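Local structure of transcription termination factor FttA (2XR1) at residues R197-L202 with P225-P230; D239-T244 with Y260-P265; Q251-L256 with K293-S298. The protein probably terminates transcription by cleaving nascent RNA endonucleolytically at the polymerase exit channel and then degrading it 5'-3', using two zinc ions. All blocks are in the same frame, centred on the assembly; numbering follows the deposited sequence.

Interaction 1 of 3, residues R197-L202 with P225-P230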
loop_
_atom_site.group_PDB
_atom_site.type_symbol
_atom_site.label_atom_id
_atom_site.label_comp_id
_atom_site.label_asym_id
_atom_site.label_seq_id
_atom_site.Cartn_x
_atom_site.Cartn_y
_atom_site.Cartn_z
ATOM N N ARG B 197 -5.501 -17.578 3.569
ATOM C CA ARG B 197 -4.316 -16.811 3.228
ATOM C C ARG B 197 -4.192 -15.468 3.931
ATOM O O ARG B 197 -3.809 -14.486 3.320
ATOM C CB ARG B 197 -4.158 -16.676 1.721
ATOM C CG ARG B 197 -5.351 -16.072 0.999
ATOM C CD ARG B 197 -4.999 -15.585 -0.413
ATOM N NE ARG B 197 -6.096 -14.809 -0.940
ATOM C CZ ARG B 197 -6.148 -14.294 -2.152
ATOM N NH1 ARG B 197 -5.138 -14.457 -2.995
ATOM N NH2 ARG B 197 -7.241 -13.621 -2.522
ATOM N N SER B 198 -4.500 -15.467 5.225
ATOM C CA SER B 198 -4.240 -14.380 6.105
ATOM C C SER B 198 -2.802 -13.966 5.971
ATOM O O SER B 198 -1.884 -14.822 5.926
ATOM C CB SER B 198 -4.494 -14.794 7.550
ATOM O OG SER B 198 -5.895 -14.864 7.888
ATOM N N CYS B 199 -2.610 -12.645 5.926
ATOM C CA CYS B 199 -1.295 -12.041 5.771
ATOM C C CYS B 199 -1.474 -10.510 5.803
ATOM O O CYS B 199 -2.217 -9.969 4.989
ATOM C CB CYS B 199 -0.668 -12.473 4.447
ATOM S SG CYS B 199 1.011 -11.859 4.223
ATOM N N PHE B 200 -0.860 -9.834 6.769
ATOM C CA PHE B 200 -1.081 -8.415 6.986
ATOM C C PHE B 200 0.256 -7.719 7.179
ATOM O O PHE B 200 1.224 -8.275 7.717
ATOM C CB PHE B 200 -1.970 -8.210 8.224
ATOM C CG PHE B 200 -3.361 -8.681 8.034
ATOM C CD1 PHE B 200 -4.354 -7.806 7.523
ATOM C CD2 PHE B 200 -3.698 -9.987 8.286
ATOM C CE1 PHE B 200 -5.645 -8.242 7.302
ATOM C CE2 PHE B 200 -5.017 -10.441 8.044
ATOM C CZ PHE B 200 -5.990 -9.568 7.557
ATOM N N LEU B 201 0.340 -6.475 6.764
ATOM C CA LEU B 201 1.586 -5.731 6.989
ATOM C C LEU B 201 1.279 -4.593 7.918
ATOM O O LEU B 201 0.413 -3.838 7.612
ATOM C CB LEU B 201 2.145 -5.210 5.693
ATOM C CG LEU B 201 3.548 -4.643 5.831
ATOM C CD1 LEU B 201 4.520 -5.776 5.977
ATOM C CD2 LEU B 201 3.874 -3.643 4.606
ATOM N N LEU B 202 1.952 -4.516 9.064
ATOM C CA LEU B 202 1.871 -3.373 9.967
ATOM C C LEU B 202 3.138 -2.601 9.732
ATOM O O LEU B 202 4.196 -3.178 9.732
ATOM C CB LEU B 202 1.802 -3.844 11.412
ATOM C CG LEU B 202 2.015 -2.869 12.560
ATOM C CD1 LEU B 202 0.964 -1.761 12.627
ATOM C CD2 LEU B 202 2.038 -3.730 13.846
ATOM N N PRO B 225 -1.209 -15.272 -0.723
ATOM C CA PRO B 225 -1.381 -13.845 -0.515
ATOM C C PRO B 225 -0.629 -13.043 -1.603
ATOM O O PRO B 225 0.214 -13.604 -2.313
ATOM C CB PRO B 225 -0.749 -13.616 0.832
ATOM C CG PRO B 225 -0.733 -14.947 1.483
ATOM C CD PRO B 225 -0.619 -15.947 0.430
ATOM N N TYR B 226 -0.963 -11.761 -1.745
ATOM C CA TYR B 226 -0.280 -10.914 -2.715
ATOM C C TYR B 226 1.109 -10.518 -2.191
ATOM O O TYR B 226 1.333 -9.391 -1.762
ATOM C CB TYR B 226 -1.120 -9.654 -3.056
ATOM C CG TYR B 226 -2.443 -9.951 -3.705
ATOM C CD1 TYR B 226 -2.539 -10.117 -5.045
ATOM C CD2 TYR B 226 -3.580 -10.113 -2.946
ATOM C CE1 TYR B 226 -3.765 -10.440 -5.638
ATOM C CE2 TYR B 226 -4.774 -10.429 -3.505
ATOM C CZ TYR B 226 -4.867 -10.593 -4.831
ATOM O OH TYR B 226 -6.063 -10.883 -5.383
ATOM N N LEU B 227 2.044 -11.459 -2.243
ATOM C CA LEU B 227 3.380 -11.231 -1.721
ATOM C C LEU B 227 4.281 -10.464 -2.696
ATOM O O LEU B 227 5.378 -10.087 -2.291
ATOM C CB LEU B 227 4.056 -12.550 -1.358
ATOM C CG LEU B 227 3.428 -13.372 -0.238
ATOM C CD1 LEU B 227 4.161 -14.720 -0.027
ATOM C CD2 LEU B 227 3.355 -12.555 1.077
ATOM N N TYR B 228 3.847 -10.198 -3.933
ATOM C CA TYR B 228 4.780 -9.727 -4.971
ATOM C C TYR B 228 4.700 -8.193 -5.176
ATOM O O TYR B 228 5.241 -7.661 -6.140
ATOM C CB TYR B 228 4.592 -10.548 -6.268
ATOM C CG TYR B 228 4.656 -12.049 -5.978
ATOM C CD1 TYR B 228 3.530 -12.732 -5.516
ATOM C CD2 TYR B 228 5.853 -12.768 -6.091
ATOM C CE1 TYR B 228 3.581 -14.086 -5.213
ATOM C CE2 TYR B 228 5.909 -14.128 -5.786
ATOM C CZ TYR B 228 4.770 -14.776 -5.347
ATOM O OH TYR B 228 4.793 -16.116 -5.038
ATOM N N VAL B 229 4.068 -7.493 -4.247
ATOM C CA VAL B 229 3.752 -6.077 -4.376
ATOM C C VAL B 229 4.750 -5.207 -3.685
ATOM O O VAL B 229 5.382 -5.644 -2.757
ATOM C CB VAL B 229 2.366 -5.735 -3.723
ATOM C CG1 VAL B 229 1.255 -6.371 -4.491
ATOM C CG2 VAL B 229 2.310 -6.104 -2.214
ATOM N N PRO B 230 4.852 -3.932 -4.082
ATOM C CA PRO B 230 5.915 -3.065 -3.571
ATOM C C PRO B 230 6.011 -2.957 -2.064
ATOM O O PRO B 230 7.071 -2.672 -1.569
ATOM C CB PRO B 230 5.550 -1.714 -4.159
ATOM C CG PRO B 230 4.969 -2.049 -5.411
ATOM C CD PRO B 230 4.146 -3.273 -5.179
#
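The guanidinium of R197 and the phenol ring of Y226 are the two flat groups that meet here, their planes 45° apart, so that neither lies squarely on the other. NH1 of R197 comes within 4.1 Å of Y226 CE2, and NH2 lies as near to the phenol oxygen, a loose approach that is neither a stack nor a polar bond. Across the dimer interface the Y226 ring also meets W183 of the second subunit at about 90°. The polar grip on the guanidinium comes from elsewhere: NH1 donates to the carbonyl of T224, and NE pairs with E194 in a salt bridge. The pyrrolidine of P225 is the apolar middle. Its CG rests 3.6 Å from the carbonyl O of R197, while its CD packs against R197 CB. On the next inward-facing residue, C199 CB meets P225 CB at 3.8 Å. With SG anti to the backbone N (chi1 -176°), the sulfur reaches on to L227, whose CD2 is 4.0 Å from C199 SG. Y226 itself is the centre of an inverse gamma turn between P225 and L227. All this lies in the metallo-beta-lactamase region, the R197 side chain about 7 Å from that of the zinc ligand D249. The contact joins strand 199-203, and R197 ahead of it, to the long loop between strands 208-211 and 240-242; C199 also packs on L189 of strand 185-190.

Interaction 2 of 3, residues D239-T244 with Y260-P265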
loop_
_atom_site.group_PDB
_atom_site.type_symbol
_atom_site.label_atom_id
_atom_site.label_comp_id
_atom_site.label_asym_id
_atom_site.label_seq_id
_atom_site.Cartn_x
_atom_site.Cartn_y
_atom_site.Cartn_z
ATOM N N ASP B 239 11.130 -6.458 8.991
ATOM C CA ASP B 239 11.743 -6.648 10.283
ATOM C C ASP B 239 11.377 -7.975 10.962
ATOM O O ASP B 239 12.234 -8.603 11.619
ATOM C CB ASP B 239 11.407 -5.469 11.181
ATOM C CG ASP B 239 12.053 -4.156 10.690
ATOM O OD1 ASP B 239 11.882 -3.787 9.473
ATOM O OD2 ASP B 239 12.769 -3.495 11.516
ATOM N N ALA B 240 10.123 -8.408 10.815
ATOM C CA ALA B 240 9.674 -9.647 11.472
ATOM C C ALA B 240 8.423 -10.239 10.875
ATOM O O ALA B 240 7.674 -9.589 10.202
ATOM C CB ALA B 240 9.471 -9.410 12.930
ATOM N N VAL B 241 8.228 -11.514 11.122
ATOM C CA VAL B 241 7.005 -12.193 10.781
ATOM C C VAL B 241 6.440 -12.682 12.102
ATOM O O VAL B 241 7.166 -13.257 12.903
ATOM C CB VAL B 241 7.261 -13.359 9.766
ATOM C CG1 VAL B 241 6.031 -14.176 9.557
ATOM C CG2 VAL B 241 7.749 -12.775 8.387
ATOM N N ILE B 242 5.161 -12.402 12.355
ATOM C CA ILE B 242 4.492 -12.969 13.501
ATOM C C ILE B 242 3.516 -14.048 13.048
ATOM O O ILE B 242 2.740 -13.841 12.146
ATOM C CB ILE B 242 3.814 -11.889 14.326
ATOM C CG1 ILE B 242 4.866 -11.157 15.169
ATOM C CG2 ILE B 242 2.814 -12.482 15.298
ATOM C CD1 ILE B 242 5.642 -10.111 14.467
ATOM N N VAL B 243 3.558 -15.202 13.676
ATOM C CA VAL B 243 2.600 -16.261 13.416
ATOM C C VAL B 243 1.670 -16.309 14.636
ATOM O O VAL B 243 2.098 -16.552 15.774
ATOM C CB VAL B 243 3.316 -17.607 13.208
ATOM C CG1 VAL B 243 2.324 -18.702 13.051
ATOM C CG2 VAL B 243 4.297 -17.554 11.985
ATOM N N THR B 244 0.391 -16.082 14.391
ATOM C CA THR B 244 -0.572 -15.962 15.461
ATOM C C THR B 244 -0.951 -17.329 16.029
ATOM O O THR B 244 -1.171 -17.450 17.229
ATOM C CB THR B 244 -1.841 -15.290 14.967
ATOM O OG1 THR B 244 -2.361 -16.080 13.917
ATOM C CG2 THR B 244 -1.589 -13.899 14.447
ATOM N N TYR B 260 11.929 -16.977 -1.020
ATOM C CA TYR B 260 12.061 -15.742 -1.760
ATOM C C TYR B 260 13.017 -14.736 -1.127
ATOM O O TYR B 260 12.988 -13.560 -1.499
ATOM C CB TYR B 260 10.674 -15.074 -1.878
ATOM C CG TYR B 260 9.675 -15.782 -2.766
ATOM C CD1 TYR B 260 10.080 -16.600 -3.833
ATOM C CD2 TYR B 260 8.320 -15.606 -2.563
ATOM C CE1 TYR B 260 9.154 -17.236 -4.635
ATOM C CE2 TYR B 260 7.388 -16.229 -3.351
ATOM C CZ TYR B 260 7.797 -17.046 -4.372
ATOM O OH TYR B 260 6.840 -17.649 -5.154
ATOM N N GLY B 261 13.825 -15.164 -0.157
ATOM C CA GLY B 261 14.938 -14.338 0.353
ATOM C C GLY B 261 14.747 -13.553 1.652
ATOM O O GLY B 261 15.542 -12.678 1.959
ATOM N N TYR B 262 13.683 -13.840 2.399
ATOM C CA TYR B 262 13.530 -13.329 3.750
ATOM C C TYR B 262 14.552 -14.002 4.636
ATOM O O TYR B 262 14.829 -15.205 4.485
ATOM C CB TYR B 262 12.128 -13.626 4.276
ATOM C CG TYR B 262 11.868 -13.103 5.674
ATOM C CD1 TYR B 262 11.955 -11.758 5.964
ATOM C CD2 TYR B 262 11.546 -13.973 6.711
ATOM C CE1 TYR B 262 11.722 -11.293 7.254
ATOM C CE2 TYR B 262 11.301 -13.521 7.996
ATOM C CZ TYR B 262 11.391 -12.187 8.265
ATOM O OH TYR B 262 11.143 -11.753 9.535
ATOM N N GLU B 263 15.110 -13.225 5.560
ATOM C CA GLU B 263 16.146 -13.725 6.467
ATOM C C GLU B 263 16.067 -13.174 7.913
ATOM O O GLU B 263 17.045 -13.213 8.664
ATOM C CB GLU B 263 17.530 -13.492 5.815
ATOM C CG GLU B 263 18.086 -14.788 5.197
ATOM C CD GLU B 263 19.241 -14.594 4.246
ATOM O OE1 GLU B 263 19.728 -13.450 4.091
ATOM O OE2 GLU B 263 19.684 -15.600 3.644
ATOM N N GLY B 264 14.893 -12.672 8.291
ATOM C CA GLY B 264 14.647 -12.217 9.641
ATOM C C GLY B 264 13.940 -13.298 10.482
ATOM O O GLY B 264 13.860 -14.467 10.089
ATOM N N PRO B 265 13.419 -12.899 11.651
ATOM C CA PRO B 265 12.825 -13.794 12.594
ATOM C C PRO B 265 11.348 -14.067 12.342
ATOM O O PRO B 265 10.657 -13.265 11.713
ATOM C CB PRO B 265 12.962 -13.031 13.880
ATOM C CG PRO B 265 12.863 -11.608 13.462
ATOM C CD PRO B 265 13.474 -11.512 12.152
#
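A single hydrogen bond joins the two segments: V241 N donates to P265 O over 3.1 Å, with an N-H...O angle of 158°. The same carbonyl oxygen also accepts from within its own segment, since Y262 OH donates to P265 O at 2.7 Å. Two donors thus grip one buried acceptor, and the second fixes the phenol end of Y262 beside the strand, with P265 O in the plane of the ring at its edge. With CG anti to the backbone N (chi1 -179°), the Y262 ring extends toward the strand and its OH comes to P265 O.

Apolar and van der Waals contacts fill in around this polar centre. The V241 side chain runs obliquely to that of Y262, with V241 CG2 3.7 Å from Y262 CE2. At the other end, P265 CD contacts the carbonyl O of D239, and P265 CG reaches A240 CB at 4.1 Å. Within the loop, G264 N sits over the centre of one face of Y262, 3.5 Å above its plane.

The loop runs from helix 254-259, closed by a Schellman motif with G261 as its C-prime residue, into strand 266-268. Strand 240-242 lies between 208-211 and 266-268 in the mixed sheet, bonding to L210 and Y267, so the contact belongs to a beta-alpha-beta crossover; L257 of the helix covers V241 and Y262.

Interaction 3 of 3, residues Q251-L256 with K293-S298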
loop_
_atom_site.group_PDB
_atom_site.type_symbol
_atom_site.label_atom_id
_atom_site.label_comp_id
_atom_site.label_asym_id
_atom_site.label_seq_id
_atom_site.Cartn_x
_atom_site.Cartn_y
_atom_site.Cartn_z
ATOM N N GLN B 251 0.192 -19.852 8.842
ATOM C CA GLN B 251 1.638 -20.078 8.811
ATOM C C GLN B 251 2.105 -20.814 7.542
ATOM O O GLN B 251 3.291 -20.814 7.197
ATOM C CB GLN B 251 2.097 -20.846 10.054
ATOM C CG GLN B 251 1.354 -22.201 10.414
ATOM C CD GLN B 251 1.822 -23.415 9.612
ATOM O OE1 GLN B 251 2.730 -23.322 8.774
ATOM N NE2 GLN B 251 1.209 -24.563 9.855
ATOM N N GLY B 252 1.177 -21.420 6.825
ATOM C CA GLY B 252 1.552 -22.339 5.768
ATOM C C GLY B 252 2.486 -21.867 4.664
ATOM O O GLY B 252 3.149 -22.675 4.045
ATOM N N LEU B 253 2.519 -20.567 4.392
ATOM C CA LEU B 253 3.415 -20.031 3.389
ATOM C C LEU B 253 4.561 -19.221 3.992
ATOM O O LEU B 253 5.367 -18.635 3.262
ATOM C CB LEU B 253 2.648 -19.199 2.383
ATOM C CG LEU B 253 1.813 -20.037 1.389
ATOM C CD1 LEU B 253 1.018 -19.102 0.507
ATOM C CD2 LEU B 253 2.662 -20.931 0.564
ATOM N N VAL B 254 4.724 -19.269 5.301
ATOM C CA VAL B 254 5.874 -18.634 5.883
ATOM C C VAL B 254 7.179 -19.171 5.285
ATOM O O VAL B 254 8.103 -18.399 5.077
ATOM C CB VAL B 254 5.895 -18.746 7.399
ATOM C CG1 VAL B 254 7.311 -18.331 7.987
ATOM C CG2 VAL B 254 4.766 -17.903 7.966
ATOM N N PRO B 255 7.266 -20.472 4.989
ATOM C CA PRO B 255 8.485 -20.879 4.354
ATOM C C PRO B 255 8.667 -20.322 2.949
ATOM O O PRO B 255 9.800 -20.262 2.486
ATOM C CB PRO B 255 8.385 -22.419 4.329
ATOM C CG PRO B 255 7.546 -22.745 5.457
ATOM C CD PRO B 255 6.502 -21.620 5.482
ATOM N N LEU B 256 7.598 -19.935 2.259
ATOM C CA LEU B 256 7.747 -19.357 0.922
ATOM C C LEU B 256 8.468 -18.011 1.024
ATOM O O LEU B 256 9.232 -17.634 0.145
ATOM C CB LEU B 256 6.367 -19.153 0.288
ATOM C CG LEU B 256 6.261 -18.776 -1.188
ATOM C CD1 LEU B 256 6.976 -19.757 -2.066
ATOM C CD2 LEU B 256 4.842 -18.714 -1.562
ATOM N N LYS B 293 0.459 -28.933 -6.486
ATOM C CA LYS B 293 1.669 -28.090 -6.548
ATOM C C LYS B 293 2.230 -27.967 -5.145
ATOM O O LYS B 293 1.478 -27.832 -4.185
ATOM C CB LYS B 293 1.386 -26.699 -7.130
ATOM N N ILE B 294 3.558 -28.035 -5.072
ATOM C CA ILE B 294 4.356 -28.067 -3.849
ATOM C C ILE B 294 5.002 -26.702 -3.809
ATOM O O ILE B 294 5.838 -26.414 -4.637
ATOM C CB ILE B 294 5.479 -29.188 -3.960
ATOM C CG1 ILE B 294 4.868 -30.514 -4.459
ATOM C CG2 ILE B 294 6.229 -29.396 -2.645
ATOM C CD1 ILE B 294 5.824 -31.711 -4.508
ATOM N N PRO B 295 4.607 -25.835 -2.867
ATOM C CA PRO B 295 5.108 -24.442 -2.938
ATOM C C PRO B 295 6.581 -24.265 -2.527
ATOM O O PRO B 295 7.277 -23.456 -3.125
ATOM C CB PRO B 295 4.158 -23.669 -2.015
ATOM C CG PRO B 295 3.595 -24.665 -1.108
ATOM C CD PRO B 295 3.675 -26.030 -1.751
ATOM N N TYR B 296 7.039 -25.039 -1.548
ATOM C CA TYR B 296 8.443 -25.045 -1.139
ATOM C C TYR B 296 8.912 -26.449 -0.783
ATOM O O TYR B 296 8.089 -27.342 -0.599
ATOM C CB TYR B 296 8.654 -24.122 0.055
ATOM C CG TYR B 296 7.611 -24.308 1.138
ATOM C CD1 TYR B 296 7.705 -25.339 2.064
ATOM C CD2 TYR B 296 6.518 -23.466 1.210
ATOM C CE1 TYR B 296 6.746 -25.513 3.016
ATOM C CE2 TYR B 296 5.576 -23.623 2.176
ATOM C CZ TYR B 296 5.684 -24.652 3.071
ATOM O OH TYR B 296 4.721 -24.826 4.036
ATOM N N GLU B 297 10.231 -26.646 -0.707
ATOM C CA GLU B 297 10.799 -27.935 -0.267
ATOM C C GLU B 297 11.063 -27.962 1.266
ATOM O O GLU B 297 11.008 -26.919 1.924
ATOM C CB GLU B 297 12.060 -28.246 -1.063
ATOM N N SER B 298 11.326 -29.149 1.815
ATOM C CA SER B 298 11.479 -29.329 3.261
ATOM C C SER B 298 12.634 -28.526 3.828
ATOM O O SER B 298 12.578 -28.079 4.978
ATOM C CB SER B 298 11.599 -30.815 3.680
ATOM O OG SER B 298 12.707 -31.487 3.082
#
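P255 and Y296 form the apolar centre, joined by a CH-pi contact in which the proline lies over one face of the tyrosine ring. P255 CB stands 3.5 Å from the centroid of the Y296 ring and only 1° off its normal, almost exactly above the middle, while P255 CG leans outward to Y296 CZ at 3.6 Å. The ring is brought to the helix by a first torsion of 46°, which places CG of Y296 between its backbone N and carbonyl carbon.

Around this pair lie two leucines. L253 crosses P295 at about a right angle, its CD2 4.0 Å from P295 CB, and the same methyl touches the edge of the tyrosine ring near CE2. L256 adds a looser contact: its CD1 lies 3.9 Å from the carbonyl O of P295, an oxygen that accepts a hydrogen bond from K259 farther along the helix. I284 and V301, from the helices on the two sides of the loop in sequence, also pack against Y296.

At the polar edge the phenol hydroxyl donates to a backbone carbonyl, Y296 OH to G252 O at 2.7 Å. The acceptor lies in the plane of the ring, and the donor is tilted 21° from the carbonyl plane. This bond satisfies a buried hydroxyl and ties the loop to the type I turn Q251-V254, which leads into the helix through its N-cap, L253.

That turn directly follows the H-x-H-x-D-H signature of the metallo-beta-lactamase fold, in which H245, H247, D249 and H250 are zinc ligands. The tyrosine therefore packs the loop 293-298 against the backbone just beyond the dizinc site, G252 lying two residues after the ligand H250.

Overall arrangement
The three contacts sit close together in the metallo-beta-lactamase part of the chain, with centres 12 to 15 Å apart and all on one side of the chain's centre. Interaction 1 closes before either of the others opens, whereas interactions 2 and 3 alternate along the chain, both using the stretch around helix 254-259. Interactions 1 and 2 reach the same mixed sheet; in one of the two modelled positions of Y228, its hydroxyl probably bonds to that of Y260. P225 of interaction 1 packs on L253 of interaction 3, and V243 of interaction 2 packs on Q251 and V254. Together they illustrate how sheet, loops and helix form continuous packing beside the dizinc site.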